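Local coordinates for protein methyltransferase (Pyrococcus horikoshii, PDB 1IXK) that probably methylates cytidines of tRNA at carbon 5, with S-adenosyl-L-methionine as the methyl donor, at residues A21-Q26 and N281-E286; V73-E78 and L272-P277; V257-L262 and I285-E290. All coordinates share one frame; numbering follows the deposited sequence.

Contact 1 (A21-Q26 and N281-E286); sequences ADRYFQ and NPFGIE
R23, on helix 18-28, meets the ring of F283 in the loop 281-286. Its CG leaves beside the backbone N and anti to the carbonyl carbon (chi1 -84°), and the later bend at chi3 brings the guanidinium to the far end of the phenyl group. NH1 of R23 lies 3.4 Å from CZ of F283, and that ring atom sits over one face of the guanidinium, displaced toward its rim. The two planes are 43° apart, a slanted approach rather than a flat stack. The aliphatic part joins in, CG of R23 being 4.0 Å from CE1 of F283. The charge is answered elsewhere: NH2 makes salt bridges with E250 and E252, while M215 and I218 of helix 215-235 pack on the same side chain. With an alanine here, the ring of F283 would probably be freer to turn, and E250 and E252 would lose a cationic mate. Further along the helix, Q26 points its CB toward the loop; extended beyond CG, it brings OE1 to 3.8 Å from CD1 of F283, with amide and ring planes 58° apart, and L27 just after it touches P282 and F283. A water joins the two backbones: it donates to O of Q26 at 2.7 Å and accepts from N of F283 at 2.9 Å. Behind F283 the loop folds on itself through G284 N to N281 O (3.1 Å) and I285 N to P282 O (3.0 Å). This helix-on-loop packing is consistent with a joint between the N-terminal region and the class I, Rossmann-like methyltransferase fold of the RsmB/NOP family.

Contact 2 (V73-E78 and L272-P277); sequences VPWAKE and LKYGEP
Y274 lays its ring against the backbone of P74 and W75. CA of W75 lies 3.6 Å above one face of the ring and C of P74 is over that same face, both displaced toward the rim. The opposite face is taken by its own neighbour K273, whose CG sits 4.0 Å above the plane, over the ring centre. The tyrosine is thus held between a methylene of its own loop and the turn across from it. CB of W75 makes the tightest apolar touch, 3.4 Å from CD1 of Y274, and CB of P74 reaches CD2 of Y274 at 4.0 Å. With chi1 of W75 at 51°, CG sits between the backbone N and the carbonyl carbon, which turns the indole off Y274 and toward helix 105-114, where it stacks on Y109 and hydrogen-bonds the carbonyl of A105 through NE1. OH of that Y109 in turn bonds to O of Y274, so this helix grips both segments. P74 and W75 are the corners of a type I turn from V73 to A76. A water donates to O of P74 at 2.7 Å and also hydrogen-bonds OH of Y274, 3.2 Å away. The W75 side chain is about 9 Å from that of K132, a predicted S-adenosyl-L-methionine-binding residue, and about 10 Å from that of C247, the predicted nucleophile. Chemically this is an aromatic ring resting on peptide and methylene groups, its hydroxyl and a turn carbonyl sharing one water, which implies a join between N-terminal and methyltransferase regions made by shape more than by charge.

Contact 3 (V257-L262 and I285-E290); sequences VIQWAL and IELSEE
The amide of Q259 meets S288 with both of its polar atoms. OE1 of Q259 accepts from N of S288 at 2.7 Å, with an almost straight N-H...O angle of 176° although the donor is tilted from the carbonyl plane, and NE2 of Q259 donates to OG of S288 at 2.9 Å, in a more bent bond. The hydroxyl lies only 8° out of the amide plane. One serine is therefore gripped at backbone and side chain together, which fixes the rotation of the amide. A chain bent at chi2 (66°) brings the group round to this position, and its NE2 also hydrogen-bonds D263, one helical turn further on. L287 fills in beside it: its CB is 3.5 Å from OE1 of Q259, and the two side chains run past each other in opposite directions. At the second flat group, the carboxylate of E290, CD2 of L262 rests 3.6 Å from OE1 of E290, while OE2 of E290 accepts a hydrogen bond from N of L269 on strand 267-270. Such packing belongs to the outer layer of a Rossmann-like methyltransferase fold: helix 255-264 reaches the central sheet through V257 and I258 on Y244, and Q259 and L262 of the same helix hold the loop leading to strand 295-297.

None is a deep core contact: contact 3 lies at the surface, while contacts 1 and 2 are partly buried, each with one buried residue among those that touch. Contacts 1 and 2 both join the N-terminal region to the methyltransferase domain, though with centres about 25 Å apart; contact 3 stays within the latter. Contacts 1 and 3 use successive parts of one loop, sharing I285 and E286, and touch through P282 and L287. Their chemistry differs: a cation slanted against a ring in contact 1 and a ring on peptide backbone in contact 2, each with a bridging water, but direct amide hydrogen bonds in contact 3. Contact 2 alone nears the predicted cofactor and nucleophile residues.

Contact 1 (A21-Q26 and N281-E286)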
loop_
_atom_site.group_PDB
_atom_site.type_symbol
_atom_site.label_atom_id
_atom_site.label_comp_id
_atom_site.label_asym_id
_atom_site.label_seq_id
_atom_site.Cartn_x
_atom_site.Cartn_y
_atom_site.Cartn_z
ATOM N N ALA A 21 -7.957 17.368 15.045
ATOM C CA ALA A 21 -7.989 18.603 14.272
ATOM C C ALA A 21 -6.727 19.409 14.580
ATOM O O ALA A 21 -6.090 19.948 13.676
ATOM C CB ALA A 21 -9.233 19.416 14.620
ATOM N N ASP A 22 -6.370 19.492 15.861
ATOM C CA ASP A 22 -5.176 20.229 16.264
ATOM C C ASP A 22 -3.926 19.535 15.732
ATOM O O ASP A 22 -2.983 20.191 15.302
ATOM C CB ASP A 22 -5.096 20.353 17.789
ATOM C CG ASP A 22 -6.085 21.371 18.353
ATOM O OD1 ASP A 22 -6.418 22.345 17.643
ATOM O OD2 ASP A 22 -6.516 21.208 19.513
ATOM N N ARG A 23 -3.921 18.206 15.761
ATOM C CA ARG A 23 -2.782 17.448 15.256
ATOM C C ARG A 23 -2.575 17.703 13.760
ATOM O O ARG A 23 -1.465 18.016 13.321
ATOM C CB ARG A 23 -2.988 15.949 15.505
ATOM C CG ARG A 23 -2.584 15.482 16.903
ATOM C CD ARG A 23 -3.116 14.083 17.215
ATOM N NE ARG A 23 -2.669 13.050 16.279
ATOM C CZ ARG A 23 -1.514 12.392 16.364
ATOM N NH1 ARG A 23 -0.665 12.654 17.352
ATOM N NH2 ARG A 23 -1.211 11.463 15.464
ATOM N N TYR A 24 -3.642 17.581 12.975
ATOM C CA TYR A 24 -3.517 17.795 11.540
ATOM C C TYR A 24 -3.079 19.211 11.198
ATOM O O TYR A 24 -2.299 19.404 10.271
ATOM C CB TYR A 24 -4.823 17.438 10.818
ATOM C CG TYR A 24 -5.162 15.963 10.919
ATOM C CD1 TYR A 24 -4.154 15.009 11.083
ATOM C CD2 TYR A 24 -6.481 15.519 10.857
ATOM C CE1 TYR A 24 -4.447 13.655 11.186
ATOM C CE2 TYR A 24 -6.787 14.161 10.958
ATOM C CZ TYR A 24 -5.764 13.235 11.122
ATOM O OH TYR A 24 -6.054 11.892 11.224
ATOM N N PHE A 25 -3.565 20.202 11.940
ATOM C CA PHE A 25 -3.164 21.579 11.675
ATOM C C PHE A 25 -1.685 21.777 12.035
ATOM O O PHE A 25 -0.977 22.531 11.376
ATOM C CB PHE A 25 -4.039 22.562 12.460
ATOM C CG PHE A 25 -3.682 24.005 12.230
ATOM C CD1 PHE A 25 -2.761 24.652 13.053
ATOM C CD2 PHE A 25 -4.238 24.710 11.167
ATOM C CE1 PHE A 25 -2.398 25.981 12.816
ATOM C CE2 PHE A 25 -3.879 26.039 10.923
ATOM C CZ PHE A 25 -2.959 26.674 11.750
ATOM N N GLN A 26 -1.218 21.092 13.075
ATOM C CA GLN A 26 0.185 21.199 13.475
ATOM C C GLN A 26 1.105 20.542 12.449
ATOM O O GLN A 26 2.266 20.930 12.294
ATOM C CB GLN A 26 0.403 20.539 14.834
ATOM C CG GLN A 26 -0.401 21.160 15.951
ATOM C CD GLN A 26 -0.120 20.515 17.286
ATOM O OE1 GLN A 26 -0.176 19.293 17.420
ATOM N NE2 GLN A 26 0.180 21.333 18.288
ATOM N N ASN A 281 9.967 16.418 10.610
ATOM C CA ASN A 281 9.822 17.244 11.808
ATOM C C ASN A 281 8.361 17.252 12.258
ATOM O O ASN A 281 7.802 18.302 12.555
ATOM C CB ASN A 281 10.275 18.685 11.540
ATOM C CG ASN A 281 10.502 19.471 12.824
ATOM O OD1 ASN A 281 10.306 20.686 12.870
ATOM N ND2 ASN A 281 10.932 18.776 13.872
ATOM N N PRO A 282 7.722 16.074 12.316
ATOM C CA PRO A 282 6.318 16.032 12.741
ATOM C C PRO A 282 6.159 16.454 14.197
ATOM O O PRO A 282 6.800 15.897 15.078
ATOM C CB PRO A 282 5.936 14.574 12.517
ATOM C CG PRO A 282 7.225 13.856 12.830
ATOM C CD PRO A 282 8.249 14.712 12.109
ATOM N N PHE A 283 5.302 17.442 14.435
ATOM C CA PHE A 283 5.055 17.952 15.781
ATOM C C PHE A 283 6.318 18.559 16.396
ATOM O O PHE A 283 6.425 18.678 17.621
ATOM C CB PHE A 283 4.542 16.834 16.695
ATOM C CG PHE A 283 3.322 16.117 16.174
ATOM C CD1 PHE A 283 2.165 16.820 15.840
ATOM C CD2 PHE A 283 3.320 14.730 16.053
ATOM C CE1 PHE A 283 1.024 16.145 15.399
ATOM C CE2 PHE A 283 2.185 14.049 15.616
ATOM C CZ PHE A 283 1.037 14.757 15.288
ATOM N N GLY A 284 7.272 18.941 15.552
ATOM C CA GLY A 284 8.504 19.529 16.047
ATOM C C GLY A 284 9.527 18.497 16.487
ATOM O O GLY A 284 10.564 18.840 17.055
ATOM N N ILE A 285 9.228 17.226 16.236
ATOM C CA ILE A 285 10.125 16.139 16.598
ATOM C C ILE A 285 11.076 15.901 15.436
ATOM O O ILE A 285 10.657 15.424 14.384
ATOM C CB ILE A 285 9.344 14.832 16.858
ATOM C CG1 ILE A 285 8.255 15.070 17.907
ATOM C CG2 ILE A 285 10.301 13.731 17.285
ATOM C CD1 ILE A 285 8.762 15.641 19.215
ATOM N N GLU A 286 12.350 16.227 15.625
ATOM C CA GLU A 286 13.344 16.053 14.571
ATOM C C GLU A 286 13.720 14.599 14.301
ATOM O O GLU A 286 14.280 13.914 15.158
ATOM C CB GLU A 286 14.614 16.857 14.892
ATOM C CG GLU A 286 14.637 18.266 14.292
ATOM C CD GLU A 286 14.140 19.345 15.242
ATOM O OE1 GLU A 286 14.852 19.649 16.228
ATOM O OE2 GLU A 286 13.042 19.893 15.001
HETATM O O HOH W 1 4.531 19.490 12.504
#

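Contact 2 (V73-E78 and L272-P277)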
loop_
_atom_site.group_PDB
_atom_site.type_symbol
_atom_site.label_atom_id
_atom_site.label_comp_id
_atom_site.label_asym_id
_atom_site.label_seq_id
_atom_site.Cartn_x
_atom_site.Cartn_y
_atom_site.Cartn_z
ATOM N N VAL A 73 -1.427 5.432 -13.987
ATOM C CA VAL A 73 -1.132 5.684 -12.587
ATOM C C VAL A 73 0.378 5.893 -12.698
ATOM O O VAL A 73 1.103 5.015 -13.165
ATOM C CB VAL A 73 -1.463 4.471 -11.674
ATOM C CG1 VAL A 73 -2.958 4.172 -11.724
ATOM C CG2 VAL A 73 -0.669 3.249 -12.102
ATOM N N PRO A 74 0.862 7.073 -12.298
ATOM C CA PRO A 74 2.280 7.447 -12.352
ATOM C C PRO A 74 3.299 6.409 -11.879
ATOM O O PRO A 74 4.305 6.168 -12.544
ATOM C CB PRO A 74 2.329 8.714 -11.506
ATOM C CG PRO A 74 0.970 9.319 -11.724
ATOM C CD PRO A 74 0.074 8.112 -11.610
ATOM N N TRP A 75 3.023 5.795 -10.737
ATOM C CA TRP A 75 3.934 4.831 -10.136
ATOM C C TRP A 75 3.797 3.363 -10.530
ATOM O O TRP A 75 4.469 2.507 -9.955
ATOM C CB TRP A 75 3.842 4.970 -8.611
ATOM C CG TRP A 75 2.429 4.926 -8.079
ATOM C CD1 TRP A 75 1.698 3.812 -7.789
ATOM C CD2 TRP A 75 1.581 6.048 -7.797
ATOM N NE1 TRP A 75 0.451 4.169 -7.335
ATOM C CE2 TRP A 75 0.355 5.536 -7.322
ATOM C CE3 TRP A 75 1.746 7.439 -7.881
ATOM C CZ2 TRP A 75 -0.712 6.362 -6.952
ATOM C CZ3 TRP A 75 0.683 8.263 -7.512
ATOM C CH2 TRP A 75 -0.525 7.721 -7.045
ATOM N N ALA A 76 2.941 3.062 -11.502
ATOM C CA ALA A 76 2.750 1.678 -11.935
ATOM C C ALA A 76 2.435 1.636 -13.425
ATOM O O ALA A 76 1.374 2.092 -13.856
ATOM C CB ALA A 76 1.621 1.042 -11.140
ATOM N N LYS A 77 3.353 1.086 -14.212
ATOM C CA LYS A 77 3.162 1.019 -15.659
ATOM C C LYS A 77 1.931 0.220 -16.092
ATOM O O LYS A 77 1.363 0.473 -17.162
ATOM C CB LYS A 77 4.409 0.435 -16.330
ATOM C CG LYS A 77 4.767 -0.962 -15.869
ATOM C CD LYS A 77 5.897 -1.557 -16.706
ATOM C CE LYS A 77 7.152 -0.698 -16.639
ATOM N NZ LYS A 77 7.641 -0.554 -15.241
ATOM N N GLU A 78 1.522 -0.737 -15.266
ATOM C CA GLU A 78 0.361 -1.574 -15.567
ATOM C C GLU A 78 -0.955 -1.001 -15.029
ATOM O O GLU A 78 -2.023 -1.561 -15.279
ATOM C CB GLU A 78 0.543 -2.978 -14.969
ATOM C CG GLU A 78 1.730 -3.799 -15.490
ATOM C CD GLU A 78 3.066 -3.399 -14.887
ATOM O OE1 GLU A 78 3.088 -2.722 -13.836
ATOM O OE2 GLU A 78 4.106 -3.783 -15.464
ATOM N N LEU A 272 12.747 6.557 -3.195
ATOM C CA LEU A 272 11.500 6.227 -3.880
ATOM C C LEU A 272 11.141 7.477 -4.672
ATOM O O LEU A 272 11.309 8.594 -4.186
ATOM C CB LEU A 272 10.396 5.883 -2.882
ATOM C CG LEU A 272 10.551 4.506 -2.232
ATOM C CD1 LEU A 272 9.502 4.332 -1.142
ATOM C CD2 LEU A 272 10.415 3.419 -3.286
ATOM N N LYS A 273 10.630 7.286 -5.881
ATOM C CA LYS A 273 10.322 8.403 -6.765
ATOM C C LYS A 273 9.032 9.202 -6.601
ATOM O O LYS A 273 9.064 10.432 -6.603
ATOM C CB LYS A 273 10.414 7.929 -8.220
ATOM C CG LYS A 273 10.361 9.053 -9.247
ATOM C CD LYS A 273 10.425 8.510 -10.669
ATOM C CE LYS A 273 10.675 9.629 -11.675
ATOM N NZ LYS A 273 9.721 10.763 -11.502
ATOM N N TYR A 274 7.904 8.525 -6.445
ATOM C CA TYR A 274 6.632 9.238 -6.376
ATOM C C TYR A 274 6.096 9.646 -5.018
ATOM O O TYR A 274 6.390 9.019 -3.997
ATOM C CB TYR A 274 5.571 8.435 -7.127
ATOM C CG TYR A 274 6.022 8.072 -8.521
ATOM C CD1 TYR A 274 6.706 6.882 -8.766
ATOM C CD2 TYR A 274 5.815 8.948 -9.586
ATOM C CE1 TYR A 274 7.179 6.571 -10.045
ATOM C CE2 TYR A 274 6.283 8.653 -10.860
ATOM C CZ TYR A 274 6.963 7.467 -11.083
ATOM O OH TYR A 274 7.436 7.190 -12.344
ATOM N N GLY A 275 5.294 10.709 -5.033
ATOM C CA GLY A 275 4.697 11.229 -3.820
ATOM C C GLY A 275 5.502 12.389 -3.275
ATOM O O GLY A 275 6.414 12.898 -3.931
ATOM N N GLU A 276 5.154 12.823 -2.072
ATOM C CA GLU A 276 5.859 13.917 -1.431
ATOM C C GLU A 276 6.802 13.317 -0.391
ATOM O O GLU A 276 6.635 12.173 0.024
ATOM C CB GLU A 276 4.857 14.868 -0.772
ATOM C CG GLU A 276 4.049 15.682 -1.775
ATOM C CD GLU A 276 2.948 16.492 -1.131
ATOM O OE1 GLU A 276 3.228 17.189 -0.133
ATOM O OE2 GLU A 276 1.801 16.443 -1.628
ATOM N N PRO A 277 7.817 14.079 0.029
ATOM C CA PRO A 277 8.767 13.576 1.025
ATOM C C PRO A 277 8.047 13.290 2.333
ATOM O O PRO A 277 7.111 14.006 2.691
ATOM C CB PRO A 277 9.759 14.730 1.173
ATOM C CG PRO A 277 9.647 15.462 -0.133
ATOM C CD PRO A 277 8.179 15.440 -0.404
HETATM O O HOH W 2 5.057 8.028 -14.365
#

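Contact 3 (V257-L262 and I285-E290)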
loop_
_atom_site.group_PDB
_atom_site.type_symbol
_atom_site.label_atom_id
_atom_site.label_comp_id
_atom_site.label_asym_id
_atom_site.label_seq_id
_atom_site.Cartn_x
_atom_site.Cartn_y
_atom_site.Cartn_z
ATOM N N VAL A 257 7.628 4.781 13.186
ATOM C CA VAL A 257 7.963 3.368 13.090
ATOM C C VAL A 257 9.244 3.202 12.287
ATOM O O VAL A 257 10.109 2.397 12.641
ATOM C CB VAL A 257 6.833 2.570 12.409
ATOM C CG1 VAL A 257 7.248 1.113 12.237
ATOM C CG2 VAL A 257 5.564 2.665 13.239
ATOM N N ILE A 258 9.363 3.967 11.204
ATOM C CA ILE A 258 10.557 3.899 10.364
ATOM C C ILE A 258 11.789 4.408 11.127
ATOM O O ILE A 258 12.863 3.815 11.034
ATOM C CB ILE A 258 10.366 4.705 9.055
ATOM C CG1 ILE A 258 9.189 4.120 8.267
ATOM C CG2 ILE A 258 11.623 4.631 8.189
ATOM C CD1 ILE A 258 9.297 2.631 8.051
ATOM N N GLN A 259 11.638 5.498 11.877
ATOM C CA GLN A 259 12.765 6.015 12.652
ATOM C C GLN A 259 13.191 4.954 13.668
ATOM O O GLN A 259 14.384 4.722 13.890
ATOM C CB GLN A 259 12.388 7.295 13.397
ATOM C CG GLN A 259 13.559 7.871 14.191
ATOM C CD GLN A 259 14.678 8.367 13.292
ATOM O OE1 GLN A 259 14.511 9.334 12.561
ATOM N NE2 GLN A 259 15.820 7.699 13.338
ATOM N N TRP A 260 12.206 4.316 14.290
ATOM C CA TRP A 260 12.492 3.277 15.266
ATOM C C TRP A 260 13.280 2.153 14.600
ATOM O O TRP A 260 14.252 1.653 15.160
ATOM C CB TRP A 260 11.195 2.719 15.856
ATOM C CG TRP A 260 11.427 1.501 16.693
ATOM C CD1 TRP A 260 12.067 1.441 17.902
ATOM C CD2 TRP A 260 11.062 0.159 16.366
ATOM N NE1 TRP A 260 12.122 0.140 18.348
ATOM C CE2 TRP A 260 11.512 -0.668 17.424
ATOM C CE3 TRP A 260 10.398 -0.430 15.281
ATOM C CZ2 TRP A 260 11.318 -2.050 17.428
ATOM C CZ3 TRP A 260 10.205 -1.808 15.284
ATOM C CH2 TRP A 260 10.664 -2.601 16.353
ATOM N N ALA A 261 12.870 1.761 13.398
ATOM C CA ALA A 261 13.559 0.690 12.683
ATOM C C ALA A 261 15.005 1.072 12.372
ATOM O O ALA A 261 15.914 0.254 12.510
ATOM C CB ALA A 261 12.820 0.360 11.391
ATOM N N LEU A 262 15.213 2.314 11.945
ATOM C CA LEU A 262 16.553 2.789 11.626
ATOM C C LEU A 262 17.426 2.787 12.884
ATOM O O LEU A 262 18.619 2.499 12.813
ATOM C CB LEU A 262 16.494 4.207 11.043
ATOM C CG LEU A 262 15.865 4.393 9.657
ATOM C CD1 LEU A 262 15.666 5.880 9.387
ATOM C CD2 LEU A 262 16.753 3.769 8.596
ATOM N N ILE A 285 9.228 17.226 16.236
ATOM C CA ILE A 285 10.125 16.139 16.598
ATOM C C ILE A 285 11.076 15.901 15.436
ATOM O O ILE A 285 10.657 15.424 14.384
ATOM C CB ILE A 285 9.344 14.832 16.858
ATOM C CG1 ILE A 285 8.255 15.070 17.907
ATOM C CG2 ILE A 285 10.301 13.731 17.285
ATOM C CD1 ILE A 285 8.762 15.641 19.215
ATOM N N GLU A 286 12.350 16.227 15.625
ATOM C CA GLU A 286 13.344 16.053 14.571
ATOM C C GLU A 286 13.720 14.599 14.301
ATOM O O GLU A 286 14.280 13.914 15.158
ATOM C CB GLU A 286 14.614 16.857 14.892
ATOM C CG GLU A 286 14.637 18.266 14.292
ATOM C CD GLU A 286 14.140 19.345 15.242
ATOM O OE1 GLU A 286 14.852 19.649 16.228
ATOM O OE2 GLU A 286 13.042 19.893 15.001
ATOM N N LEU A 287 13.413 14.140 13.092
ATOM C CA LEU A 287 13.719 12.780 12.681
ATOM C C LEU A 287 14.910 12.801 11.733
ATOM O O LEU A 287 15.323 13.864 11.274
ATOM C CB LEU A 287 12.509 12.155 11.981
ATOM C CG LEU A 287 11.228 12.115 12.820
ATOM C CD1 LEU A 287 10.121 11.391 12.046
ATOM C CD2 LEU A 287 11.511 11.402 14.140
ATOM N N SER A 288 15.455 11.627 11.439
ATOM C CA SER A 288 16.602 11.523 10.545
ATOM C C SER A 288 16.257 12.044 9.153
ATOM O O SER A 288 15.177 11.771 8.631
ATOM C CB SER A 288 17.056 10.068 10.439
ATOM O OG SER A 288 17.365 9.541 11.719
ATOM N N GLU A 289 17.178 12.799 8.560
ATOM C CA GLU A 289 16.979 13.337 7.220
ATOM C C GLU A 289 16.748 12.170 6.261
ATOM O O GLU A 289 16.077 12.314 5.243
ATOM C CB GLU A 289 18.214 14.140 6.789
ATOM C CG GLU A 289 18.194 14.657 5.349
ATOM C CD GLU A 289 17.219 15.805 5.113
ATOM O OE1 GLU A 289 16.595 16.287 6.079
ATOM O OE2 GLU A 289 17.084 16.233 3.947
ATOM N N GLU A 290 17.302 11.012 6.602
ATOM C CA GLU A 290 17.162 9.810 5.782
ATOM C C GLU A 290 15.690 9.447 5.541
ATOM O O GLU A 290 15.347 8.830 4.528
ATOM C CB GLU A 290 17.914 8.647 6.453
ATOM C CG GLU A 290 17.610 7.259 5.911
ATOM C CD GLU A 290 18.639 6.214 6.349
ATOM O OE1 GLU A 290 19.089 6.259 7.519
ATOM O OE2 GLU A 290 18.995 5.344 5.523
#